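Long-range contacts in hexapeptide transferase family protein (Anaplasma phagocytophilum, PDB 3IXC), which is probably a transferase of the gamma-carbonic-anhydrase-like hexapeptide family and binds magnesium through histidines: residues V32-D37 against A46-D51; S38-A43 against K56-W61; T96-F101 against C113-N118; I126-A131 against G142-R147. All blocks are in the same frame, centred on the assembly; numbering follows the deposited sequence.

Contact 1 of 4, residues V32-D37 against A46-D51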
loop_
_atom_site.group_PDB
_atom_site.type_symbol
_atom_site.label_atom_id
_atom_site.label_comp_id
_atom_site.label_asym_id
_atom_site.label_seq_id
_atom_site.Cartn_x
_atom_site.Cartn_y
_atom_site.Cartn_z
ATOM N N VAL A 32 -13.310 -18.364 14.927
ATOM C CA VAL A 32 -13.669 -17.020 15.392
ATOM C C VAL A 32 -13.971 -16.119 14.209
ATOM O O VAL A 32 -13.192 -16.056 13.256
ATOM C CB VAL A 32 -12.547 -16.381 16.246
ATOM C CG1 VAL A 32 -12.949 -14.954 16.706
ATOM C CG2 VAL A 32 -12.224 -17.269 17.442
ATOM N N SER A 33 -15.106 -15.427 14.277
ATOM C CA SER A 33 -15.481 -14.459 13.248
ATOM C C SER A 33 -15.581 -13.068 13.860
ATOM O O SER A 33 -15.817 -12.933 15.065
ATOM C CB SER A 33 -16.806 -14.851 12.582
ATOM O OG SER A 33 -16.605 -15.936 11.688
ATOM N N PRO A 34 -15.384 -12.023 13.038
ATOM C CA PRO A 34 -15.395 -10.668 13.588
ATOM C C PRO A 34 -16.735 -10.263 14.184
ATOM O O PRO A 34 -17.781 -10.781 13.781
ATOM C CB PRO A 34 -15.091 -9.796 12.370
ATOM C CG PRO A 34 -14.290 -10.700 11.459
ATOM C CD PRO A 34 -14.937 -12.044 11.628
ATOM N N SER A 35 -16.673 -9.359 15.156
ATOM C CA SER A 35 -17.861 -8.759 15.746
ATOM C C SER A 35 -17.910 -7.309 15.292
ATOM O O SER A 35 -17.052 -6.505 15.657
ATOM C CB SER A 35 -17.815 -8.858 17.271
ATOM O OG SER A 35 -17.887 -10.208 17.694
ATOM N N VAL A 36 -18.907 -6.984 14.469
ATOM C CA VAL A 36 -19.012 -5.653 13.864
ATOM C C VAL A 36 -20.320 -4.959 14.253
ATOM O O VAL A 36 -21.413 -5.475 14.000
ATOM C CB VAL A 36 -18.887 -5.724 12.311
ATOM C CG1 VAL A 36 -18.994 -4.332 11.680
ATOM C CG2 VAL A 36 -17.572 -6.376 11.900
ATOM N N ASP A 37 -20.203 -3.790 14.875
ATOM C CA ASP A 37 -21.380 -2.991 15.220
ATOM C C ASP A 37 -22.157 -2.674 13.939
ATOM O O ASP A 37 -21.563 -2.369 12.902
ATOM C CB ASP A 37 -20.955 -1.704 15.939
ATOM C CG ASP A 37 -22.115 -0.993 16.626
ATOM O OD1 ASP A 37 -22.934 -0.361 15.934
ATOM O OD2 ASP A 37 -22.196 -1.048 17.867
ATOM N N ALA A 46 -13.211 -4.542 1.706
ATOM C CA ALA A 46 -12.391 -4.705 2.906
ATOM C C ALA A 46 -12.372 -6.184 3.280
ATOM O O ALA A 46 -13.241 -6.947 2.868
ATOM C CB ALA A 46 -12.946 -3.870 4.071
ATOM N N ARG A 47 -11.360 -6.588 4.042
ATOM C CA ARG A 47 -11.270 -7.967 4.529
ATOM C C ARG A 47 -10.962 -7.915 6.008
ATOM O O ARG A 47 -9.971 -7.314 6.432
ATOM C CB ARG A 47 -10.222 -8.776 3.746
ATOM C CG ARG A 47 -10.618 -9.082 2.288
ATOM C CD ARG A 47 -11.805 -10.047 2.196
ATOM N NE ARG A 47 -12.203 -10.355 0.816
ATOM C CZ ARG A 47 -13.100 -9.672 0.107
ATOM N NH1 ARG A 47 -13.708 -8.604 0.610
ATOM N NH2 ARG A 47 -13.389 -10.063 -1.133
ATOM N N ILE A 48 -11.859 -8.513 6.786
ATOM C CA ILE A 48 -11.758 -8.512 8.237
ATOM C C ILE A 48 -11.782 -9.970 8.675
ATOM O O ILE A 48 -12.771 -10.672 8.476
ATOM C CB ILE A 48 -12.903 -7.707 8.885
ATOM C CG1 ILE A 48 -12.943 -6.283 8.324
ATOM C CG2 ILE A 48 -12.744 -7.649 10.398
ATOM C CD1 ILE A 48 -14.082 -5.449 8.860
ATOM N N ILE A 49 -10.668 -10.417 9.247
ATOM C CA ILE A 49 -10.457 -11.843 9.490
ATOM C C ILE A 49 -10.291 -12.157 10.962
ATOM O O ILE A 49 -9.484 -11.535 11.654
ATOM C CB ILE A 49 -9.195 -12.366 8.717
ATOM C CG1 ILE A 49 -9.277 -12.051 7.213
ATOM C CG2 ILE A 49 -8.990 -13.868 8.957
ATOM C CD1 ILE A 49 -8.419 -10.877 6.771
ATOM N N GLY A 50 -11.044 -13.151 11.433
ATOM C CA GLY A 50 -10.841 -13.691 12.773
ATOM C C GLY A 50 -11.251 -12.804 13.932
ATOM O O GLY A 50 -12.368 -12.280 13.978
ATOM N N ASP A 51 -10.338 -12.660 14.887
ATOM C CA ASP A 51 -10.655 -12.050 16.172
ATOM C C ASP A 51 -10.549 -10.536 16.077
ATOM O O ASP A 51 -9.563 -9.942 16.505
ATOM C CB ASP A 51 -9.723 -12.599 17.252
ATOM C CG ASP A 51 -10.210 -12.320 18.664
ATOM O OD1 ASP A 51 -11.231 -11.624 18.863
ATOM O OD2 ASP A 51 -9.546 -12.821 19.594
#
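Pro34 lays its ring against the backbone of Ile48 and Gly50, and this side chain carries most of the meeting. Its CG is 3.3 Å from Ile48 O, and CG and CD also rest on Gly50 O. The same ring presses on the branch methyl of Ile48, with Pro34 CG 3.6 Å from Ile48 CG2. In the conformer described, the torsion of Ile48 accounts for this: CG2 stands opposite the backbone N and beside the carbonyl carbon, and CG1 is turned to the far side of that carbon (chi1 -55°). Leu26 of strand 26-27 also touches both Pro34 and Ile48, and Ile42 touches Ile48.

Val32 works at the corner. Its CG1, anti to the backbone N (chi1 179°), reaches Asp51 CA at 3.7 Å. CB of Asp51 points away overall, though the atom itself still touches Val32 CG1 at 4.0 Å. Gly50 has a positive phi (71°), and here the chain turns from one beta-helix face to the next. Its CA meets Val32 O at 3.4 Å in a nearly straight CA-H...O contact.

No conventional hydrogen bond joins 32-37 to 46-51. Pro34 N lies 3.2 Å from Gly50 O but has no hydrogen to give. Cohesion therefore rests on apolar packing and a weak C-H...O contact. Within these two segments Gly50 O meets proline ring atoms, which offer it no N-H.

Contact 2 of 4, residues S38-A43 against K56-W61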
loop_
_atom_site.group_PDB
_atom_site.type_symbol
_atom_site.label_atom_id
_atom_site.label_comp_id
_atom_site.label_asym_id
_atom_site.label_seq_id
_atom_site.Cartn_x
_atom_site.Cartn_y
_atom_site.Cartn_z
ATOM N N SER A 38 -23.485 -2.760 14.010
ATOM C CA SER A 38 -24.337 -2.526 12.839
ATOM C C SER A 38 -24.230 -1.103 12.269
ATOM O O SER A 38 -24.597 -0.867 11.115
ATOM C CB SER A 38 -25.797 -2.860 13.167
ATOM O OG SER A 38 -26.317 -1.939 14.106
ATOM N N THR A 39 -23.718 -0.167 13.068
ATOM C CA THR A 39 -23.589 1.226 12.631
ATOM C C THR A 39 -22.233 1.511 11.996
ATOM O O THR A 39 -21.992 2.618 11.506
ATOM C CB THR A 39 -23.821 2.230 13.786
ATOM O OG1 THR A 39 -22.788 2.083 14.768
ATOM C CG2 THR A 39 -25.191 2.018 14.434
ATOM N N ALA A 40 -21.345 0.519 12.009
ATOM C CA ALA A 40 -20.041 0.682 11.370
ATOM C C ALA A 40 -20.175 0.569 9.855
ATOM O O ALA A 40 -20.974 -0.233 9.353
ATOM C CB ALA A 40 -19.034 -0.341 11.901
ATOM N N PHE A 41 -19.416 1.391 9.134
ATOM C CA PHE A 41 -19.302 1.254 7.691
ATOM C C PHE A 41 -18.134 0.342 7.357
ATOM O O PHE A 41 -17.008 0.577 7.802
ATOM C CB PHE A 41 -19.104 2.616 7.015
ATOM C CG PHE A 41 -18.711 2.515 5.561
ATOM C CD1 PHE A 41 -19.613 2.042 4.614
ATOM C CD2 PHE A 41 -17.436 2.882 5.145
ATOM C CE1 PHE A 41 -19.248 1.945 3.261
ATOM C CE2 PHE A 41 -17.066 2.795 3.807
ATOM C CZ PHE A 41 -17.965 2.332 2.862
ATOM N N ILE A 42 -18.409 -0.706 6.581
ATOM C CA ILE A 42 -17.357 -1.588 6.083
ATOM C C ILE A 42 -17.412 -1.609 4.566
ATOM O O ILE A 42 -18.405 -2.062 3.974
ATOM C CB ILE A 42 -17.516 -3.044 6.597
ATOM C CG1 ILE A 42 -17.815 -3.080 8.110
ATOM C CG2 ILE A 42 -16.304 -3.875 6.207
ATOM C CD1 ILE A 42 -16.689 -2.579 9.002
ATOM N N ALA A 43 -16.351 -1.114 3.926
ATOM C CA ALA A 43 -16.290 -1.123 2.472
ATOM C C ALA A 43 -16.399 -2.556 1.968
ATOM O O ALA A 43 -15.861 -3.482 2.581
ATOM C CB ALA A 43 -14.994 -0.489 1.987
ATOM N N LYS A 56 -19.105 1.039 17.330
ATOM C CA LYS A 56 -20.132 1.942 16.822
ATOM C C LYS A 56 -19.537 3.060 15.963
ATOM O O LYS A 56 -18.570 3.701 16.363
ATOM C CB LYS A 56 -20.894 2.533 18.019
ATOM C CG LYS A 56 -21.745 3.740 17.736
ATOM C CD LYS A 56 -22.461 4.168 19.023
ATOM C CE LYS A 56 -23.279 5.436 18.814
ATOM N NZ LYS A 56 -24.038 5.788 20.060
ATOM N N ASN A 57 -20.123 3.283 14.786
ATOM C CA ASN A 57 -19.759 4.410 13.915
ATOM C C ASN A 57 -18.337 4.389 13.369
ATOM O O ASN A 57 -17.882 5.393 12.832
ATOM C CB ASN A 57 -20.013 5.765 14.601
ATOM C CG ASN A 57 -21.486 6.015 14.892
ATOM O OD1 ASN A 57 -22.380 5.505 14.196
ATOM N ND2 ASN A 57 -21.750 6.821 15.916
ATOM N N ALA A 58 -17.631 3.267 13.525
ATOM C CA ALA A 58 -16.325 3.123 12.881
ATOM C C ALA A 58 -16.497 3.030 11.370
ATOM O O ALA A 58 -17.590 2.752 10.875
ATOM C CB ALA A 58 -15.586 1.900 13.415
ATOM N N SER A 59 -15.417 3.270 10.636
ATOM C CA SER A 59 -15.450 3.124 9.185
ATOM C C SER A 59 -14.146 2.493 8.711
ATOM O O SER A 59 -13.045 2.966 9.025
ATOM C CB SER A 59 -15.759 4.452 8.466
ATOM O OG SER A 59 -14.880 5.511 8.842
ATOM N N ILE A 60 -14.300 1.393 7.991
ATOM C CA ILE A 60 -13.178 0.590 7.501
ATOM C C ILE A 60 -13.252 0.663 5.981
ATOM O O ILE A 60 -14.232 0.216 5.381
ATOM C CB ILE A 60 -13.285 -0.871 8.010
ATOM C CG1 ILE A 60 -13.497 -0.906 9.542
ATOM C CG2 ILE A 60 -12.087 -1.696 7.562
ATOM C CD1 ILE A 60 -12.347 -0.297 10.380
ATOM N N TRP A 61 -12.217 1.236 5.370
ATOM C CA TRP A 61 -12.295 1.707 3.983
ATOM C C TRP A 61 -11.807 0.698 2.936
ATOM O O TRP A 61 -11.502 -0.458 3.257
ATOM C CB TRP A 61 -11.638 3.103 3.879
ATOM C CG TRP A 61 -12.482 4.081 4.659
ATOM C CD1 TRP A 61 -12.414 4.351 6.011
ATOM C CD2 TRP A 61 -13.593 4.829 4.158
ATOM N NE1 TRP A 61 -13.410 5.243 6.364
ATOM C CE2 TRP A 61 -14.142 5.555 5.248
ATOM C CE3 TRP A 61 -14.175 4.968 2.891
ATOM C CZ2 TRP A 61 -15.243 6.412 5.105
ATOM C CZ3 TRP A 61 -15.268 5.827 2.745
ATOM C CH2 TRP A 61 -15.790 6.539 3.855
#
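Phe41 has its CG opposite the backbone N (chi1 169°), and Trp61 has its CG beside its own N (chi1 -67°); together these torsions bring the two rings into an edge-to-face pair. The edge of Phe41 points at the face of the Trp61 six-membered ring, with centroids 4.9 Å apart and planes at 57°. Phe41 CE2 is 3.7 Å from Trp61 CZ3. Ser59 CB lies at the edge of the Phe41 ring. A weak bond from Trp61 NE1 to Ser59 OG helps set the indole. Arg67 of the third subunit makes a cation-pi contact with Trp61.

On the other face, Ile42 and Ile60 run side by side, with Ile42 CD1 3.6 Å from Ile60 CG1. The parallel backbones are joined by three bonds, from Phe41 N to Ala58 O, Ile60 N to Phe41 O and Ala43 N to Ile60 O. Ahead of them, Asn57 N donates to Thr39 OG1 at 2.9 Å. That hydroxyl also bonds to Asp37, and Asn57 OD1 bonds to Arg188.

Tyr190 meets both rings. Within this chain, strand 41-42 is at one end of its sheet, and strand 59-60 pairs onward with strand 80-81. Helix 170-188 packs over the aromatic face through Ser187.

Contact 3 of 4, residues T96-F101 against C113-N118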
loop_
_atom_site.group_PDB
_atom_site.type_symbol
_atom_site.label_atom_id
_atom_site.label_comp_id
_atom_site.label_asym_id
_atom_site.label_seq_id
_atom_site.Cartn_x
_atom_site.Cartn_y
_atom_site.Cartn_z
ATOM N N THR A 96 -3.501 -5.735 18.754
ATOM C CA THR A 96 -3.611 -4.360 18.271
ATOM C C THR A 96 -4.877 -3.760 18.865
ATOM O O THR A 96 -5.980 -4.252 18.608
ATOM C CB THR A 96 -3.678 -4.298 16.734
ATOM O OG1 THR A 96 -2.521 -4.940 16.191
ATOM C CG2 THR A 96 -3.724 -2.844 16.241
ATOM N N VAL A 97 -4.705 -2.722 19.677
ATOM C CA VAL A 97 -5.828 -2.083 20.364
ATOM C C VAL A 97 -5.883 -0.643 19.890
ATOM O O VAL A 97 -4.950 0.126 20.116
ATOM C CB VAL A 97 -5.681 -2.146 21.897
ATOM C CG1 VAL A 97 -6.841 -1.397 22.577
ATOM C CG2 VAL A 97 -5.633 -3.605 22.373
ATOM N N ILE A 98 -6.966 -0.312 19.194
ATOM C CA ILE A 98 -7.167 1.022 18.631
ATOM C C ILE A 98 -8.373 1.632 19.325
ATOM O O ILE A 98 -9.452 1.025 19.370
ATOM C CB ILE A 98 -7.373 0.957 17.098
ATOM C CG1 ILE A 98 -6.146 0.310 16.436
ATOM C CG2 ILE A 98 -7.616 2.362 16.520
ATOM C CD1 ILE A 98 -6.365 -0.187 15.008
ATOM N N GLY A 99 -8.168 2.814 19.900
ATOM C CA GLY A 99 -9.190 3.465 20.722
ATOM C C GLY A 99 -10.295 4.118 19.914
ATOM O O GLY A 99 -10.525 3.769 18.747
ATOM N N LYS A 100 -10.972 5.068 20.554
ATOM C CA LYS A 100 -12.130 5.751 19.992
ATOM C C LYS A 100 -11.713 7.001 19.234
ATOM O O LYS A 100 -10.762 7.675 19.617
ATOM C CB LYS A 100 -13.087 6.164 21.114
ATOM C CG LYS A 100 -13.569 5.035 21.987
ATOM C CD LYS A 100 -14.496 5.610 23.043
ATOM C CE LYS A 100 -14.837 4.600 24.110
ATOM N NZ LYS A 100 -15.652 5.238 25.184
ATOM N N PHE A 101 -12.443 7.316 18.164
ATOM C CA PHE A 101 -12.229 8.562 17.409
ATOM C C PHE A 101 -10.793 8.720 16.924
ATOM O O PHE A 101 -10.233 9.818 16.926
ATOM C CB PHE A 101 -12.725 9.773 18.225
ATOM C CG PHE A 101 -14.146 9.628 18.676
ATOM C CD1 PHE A 101 -15.192 9.690 17.755
ATOM C CD2 PHE A 101 -14.439 9.393 20.015
ATOM C CE1 PHE A 101 -16.520 9.533 18.169
ATOM C CE2 PHE A 101 -15.755 9.235 20.436
ATOM C CZ PHE A 101 -16.796 9.310 19.515
ATOM N N CYS A 113 0.255 -2.881 18.014
ATOM C CA CYS A 113 0.436 -1.590 18.670
ATOM C C CYS A 113 -0.804 -1.164 19.452
ATOM O O CYS A 113 -1.858 -1.797 19.364
ATOM C CB CYS A 113 0.807 -0.515 17.643
ATOM S SG CYS A 113 -0.411 -0.288 16.310
ATOM N N THR A 114 -0.669 -0.086 20.214
ATOM C CA THR A 114 -1.787 0.458 20.978
ATOM C C THR A 114 -1.940 1.933 20.636
ATOM O O THR A 114 -0.992 2.704 20.785
ATOM C CB THR A 114 -1.552 0.286 22.491
ATOM O OG1 THR A 114 -1.385 -1.105 22.782
ATOM C CG2 THR A 114 -2.727 0.833 23.296
ATOM N N LEU A 115 -3.128 2.317 20.172
ATOM C CA LEU A 115 -3.401 3.708 19.796
ATOM C C LEU A 115 -4.525 4.245 20.668
ATOM O O LEU A 115 -5.648 3.726 20.642
ATOM C CB LEU A 115 -3.774 3.807 18.306
ATOM C CG LEU A 115 -2.877 3.087 17.285
ATOM C CD1 LEU A 115 -3.396 3.317 15.880
ATOM C CD2 LEU A 115 -1.396 3.518 17.388
ATOM N N GLY A 116 -4.216 5.270 21.456
ATOM C CA GLY A 116 -5.193 5.835 22.385
ATOM C C GLY A 116 -6.269 6.620 21.669
ATOM O O GLY A 116 -6.159 6.913 20.471
ATOM N N ASN A 117 -7.325 6.974 22.401
ATOM C CA ASN A 117 -8.402 7.768 21.813
ATOM C C ASN A 117 -7.854 9.024 21.154
ATOM O O ASN A 117 -6.937 9.654 21.679
ATOM C CB ASN A 117 -9.427 8.188 22.865
ATOM C CG ASN A 117 -10.025 7.014 23.610
ATOM O OD1 ASN A 117 -10.032 5.876 23.127
ATOM N ND2 ASN A 117 -10.544 7.290 24.805
ATOM N N ASN A 118 -8.425 9.377 20.007
ATOM C CA ASN A 118 -8.049 10.592 19.274
ATOM C C ASN A 118 -6.615 10.596 18.745
ATOM O O ASN A 118 -6.119 11.655 18.362
ATOM C CB ASN A 118 -8.254 11.865 20.121
ATOM C CG ASN A 118 -9.703 12.353 20.175
ATOM O OD1 ASN A 118 -10.087 12.992 21.153
ATOM N ND2 ASN A 118 -10.488 12.115 19.120
#
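This is a parallel strand pairing between successive turns of the beta helix, continued by bonds from two asparagines where the strands end. Strands 96-98 and 114-115 are neighbours in the middle of one face. Val97 pairs with Thr114 and Ile98 with Leu115. Val97 N bonds to Cys113 O, Leu115 N to Val97 O and Gly99 N to Leu115 O.

Ile98 and Leu115 point the same way, side by side, with Ile98 CG1 4.1 Å from Leu115 CD1. Both also touch Leu110 and Ile104, which stand on the other two faces, so the pair belongs to the apolar interior. Thr96 CG2 lies 4.2 Å from Cys113 SG. Such stacking on successive turns is usual in parallel beta helices; this one is the left-handed, hexapeptide-repeat kind.

Beyond the strands, side-chain bonds join the backbone ones. Asn117 turns its CG beside its own backbone N (chi1 -57°), which carries OD1 to Lys100 N at 2.9 Å. The bond is almost straight at the hydrogen (177°), yet the donor approaches from above the plane of the amide carbonyl, 38° out. Asn117 and the Lys100 side chain run alongside each other. Gly99 CA is 3.5 Å from Asn117 OD1. Asn118 N bonds to Lys100 O at 2.9 Å. Asn118 ND2 then reaches Phe101 O at 3.2 Å and also bonds to Gln177 OE1 of helix 170-188. The Phe101 ring leads away from 113-118 and packs on that helix, against Ala180 and Ile184.

Contact 4 of 4, residues I126-A131 against G142-R147; sequences IVMDRA and GSLLTR
Arg147 lays its extended side chain along Asp129, in the turn Met128-Ala131. Arg147, Met128 and Leu144 each have two conformers, of which one is described. Arg147 CG is 3.3 Å from Asp129 O and 3.6 Å from Met128 CB. The Asp129 carboxylate lies over one face of the guanidinium, their planes 23° apart. OD2 of Asp129 is 3.5 Å from Arg147 NH2, a salt bridge made electrostatically, with the oxygen well off the guanidinium plane. A water at the guanidinium edge accepts from Arg147 NE at 3.3 Å and from Asp129 N at 3.1 Å, tying the two segments together.

Met128 holds its CG beside its own backbone N, 3.2 Å from Leu145 O. In Leu144, chi1 169° with chi2 59° puts CD1 3.7 Å from Ile126 CB. Leu145 CD2 goes to the other face, near Val127 CG1 and 3.8 Å from Ala131 CB. Three backbone bonds join the strands: Ile126 N to Ser143 O, Leu145 N to Ile126 O and Met128 N to Leu145 O.

Met123 of the second subunit packs on Ile126 and Met128. Asp129 also touches His111, a magnesium ligand. Strand 126-127, parallel to 144-145 and leading into a type II turn, makes a corner of the kind found in left-handed beta helices.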
loop_
_atom_site.group_PDB
_atom_site.type_symbol
_atom_site.label_atom_id
_atom_site.label_comp_id
_atom_site.label_asym_id
_atom_site.label_seq_id
_atom_site.Cartn_x
_atom_site.Cartn_y
_atom_site.Cartn_z
ATOM N N ILE A 126 3.952 3.520 9.243
ATOM C CA ILE A 126 4.128 2.157 9.729
ATOM C C ILE A 126 4.293 2.260 11.234
ATOM O O ILE A 126 5.112 3.049 11.710
ATOM C CB ILE A 126 5.379 1.491 9.112
ATOM C CG1 ILE A 126 5.275 1.444 7.579
ATOM C CG2 ILE A 126 5.593 0.086 9.704
ATOM C CD1 ILE A 126 6.553 0.942 6.887
ATOM N N VAL A 127 3.493 1.498 11.978
ATOM C CA VAL A 127 3.589 1.473 13.445
ATOM C C VAL A 127 3.931 0.040 13.833
ATOM O O VAL A 127 3.160 -0.890 13.553
ATOM C CB VAL A 127 2.276 1.936 14.122
ATOM C CG1 VAL A 127 2.435 1.962 15.642
ATOM C CG2 VAL A 127 1.890 3.334 13.621
ATOM N N MET A 128 5.081 -0.128 14.488
ATOM C CA MET A 128 5.659 -1.453 14.753
ATOM C C MET A 128 5.180 -2.052 16.075
ATOM O O MET A 128 4.573 -1.358 16.902
ATOM C CB MET A 128 7.196 -1.387 14.738
ATOM C CG MET A 128 7.817 -0.860 13.440
ATOM S SD MET A 128 7.834 -2.018 12.060
ATOM C CE MET A 128 8.996 -3.245 12.646
ATOM N N ASP A 129 5.479 -3.340 16.262
ATOM C CA ASP A 129 5.112 -4.094 17.463
ATOM C C ASP A 129 5.458 -3.338 18.739
ATOM O O ASP A 129 6.559 -2.806 18.882
ATOM C CB ASP A 129 5.813 -5.466 17.475
ATOM C CG ASP A 129 5.083 -6.530 16.644
ATOM O OD1 ASP A 129 3.975 -6.271 16.130
ATOM O OD2 ASP A 129 5.620 -7.650 16.523
ATOM N N ARG A 130 4.503 -3.292 19.662
ATOM C CA ARG A 130 4.703 -2.723 20.999
ATOM C C ARG A 130 4.775 -1.190 21.029
ATOM O O ARG A 130 4.865 -0.606 22.106
ATOM C CB ARG A 130 5.922 -3.341 21.720
ATOM C CG ARG A 130 5.809 -4.836 21.995
ATOM C CD ARG A 130 7.018 -5.375 22.766
ATOM N NE ARG A 130 8.197 -5.534 21.913
ATOM C CZ ARG A 130 9.226 -4.690 21.869
ATOM N NH1 ARG A 130 9.247 -3.606 22.637
ATOM N NH2 ARG A 130 10.248 -4.940 21.058
ATOM N N ALA A 131 4.721 -0.531 19.869
ATOM C CA ALA A 131 4.632 0.929 19.874
ATOM C C ALA A 131 3.307 1.373 20.495
ATOM O O ALA A 131 2.306 0.659 20.431
ATOM C CB ALA A 131 4.806 1.506 18.466
ATOM N N GLY A 142 3.847 9.380 6.461
ATOM C CA GLY A 142 5.077 8.714 6.037
ATOM C C GLY A 142 6.038 8.368 7.156
ATOM O O GLY A 142 7.218 8.127 6.898
ATOM N N SER A 143 5.544 8.330 8.393
ATOM C CA SER A 143 6.405 8.015 9.534
ATOM C C SER A 143 6.610 6.518 9.710
ATOM O O SER A 143 5.793 5.715 9.258
ATOM C CB SER A 143 5.812 8.554 10.828
ATOM O OG SER A 143 5.683 9.964 10.799
ATOM N N LEU A 144 7.710 6.171 10.375
ATOM C CA LEU A 144 8.000 4.791 10.760
ATOM C C LEU A 144 8.235 4.770 12.265
ATOM O O LEU A 144 9.333 5.107 12.732
ATOM C CB LEU A 144 9.233 4.273 10.007
ATOM C CG LEU A 144 9.851 2.936 10.446
ATOM C CD1 LEU A 144 8.839 1.812 10.341
ATOM C CD2 LEU A 144 11.100 2.611 9.640
ATOM N N LEU A 145 7.202 4.404 13.023
ATOM C CA LEU A 145 7.296 4.373 14.484
ATOM C C LEU A 145 7.776 2.995 14.910
ATOM O O LEU A 145 7.058 2.003 14.752
ATOM C CB LEU A 145 5.941 4.708 15.129
ATOM C CG LEU A 145 5.939 4.861 16.660
ATOM C CD1 LEU A 145 6.854 6.001 17.106
ATOM C CD2 LEU A 145 4.522 5.088 17.178
ATOM N N THR A 146 8.997 2.938 15.435
ATOM C CA THR A 146 9.682 1.657 15.644
ATOM C C THR A 146 9.245 0.963 16.936
ATOM O O THR A 146 8.508 1.547 17.741
ATOM C CB THR A 146 11.215 1.823 15.571
ATOM O OG1 THR A 146 11.645 2.772 16.555
ATOM C CG2 THR A 146 11.622 2.322 14.184
ATOM N N ARG A 147 9.700 -0.279 17.121
ATOM C CA ARG A 147 9.182 -1.117 18.196
ATOM C C ARG A 147 9.335 -0.484 19.581
ATOM O O ARG A 147 10.403 0.008 19.951
ATOM C CB ARG A 147 9.781 -2.528 18.146
ATOM C CG ARG A 147 9.221 -3.394 17.013
ATOM C CD ARG A 147 9.697 -4.838 17.131
ATOM N NE ARG A 147 9.114 -5.703 16.106
ATOM C CZ ARG A 147 9.355 -7.006 16.006
ATOM N NH1 ARG A 147 10.172 -7.599 16.866
ATOM N NH2 ARG A 147 8.784 -7.720 15.043
HETATM O O HOH W 1 6.623 -5.194 14.079
#

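The four contacts follow the axis of one beta helix. Contacts 1 and 2 lie at its N-terminal end, centres 12 Å apart, and their segments alternate along the chain. They touch where Ile48 and Val36 meet Ile42. Contact 3 is about 17 Å from contact 1, centre to centre. Contact 4 comes last, 14 Å from contact 3 and 25 Å from contact 2 between centres. Contacts 3 and 4 touch through Cys113 and Ala131. Contact 1 spans two faces, the sheets of 35-36 and 47-49. Contact 3 lies in the first sheet and contact 4 in the second. Contact 2 lies in the third, with 41-42. All three faces are thus tied turn to turn, and contact 4 borders His111 of the magnesium site.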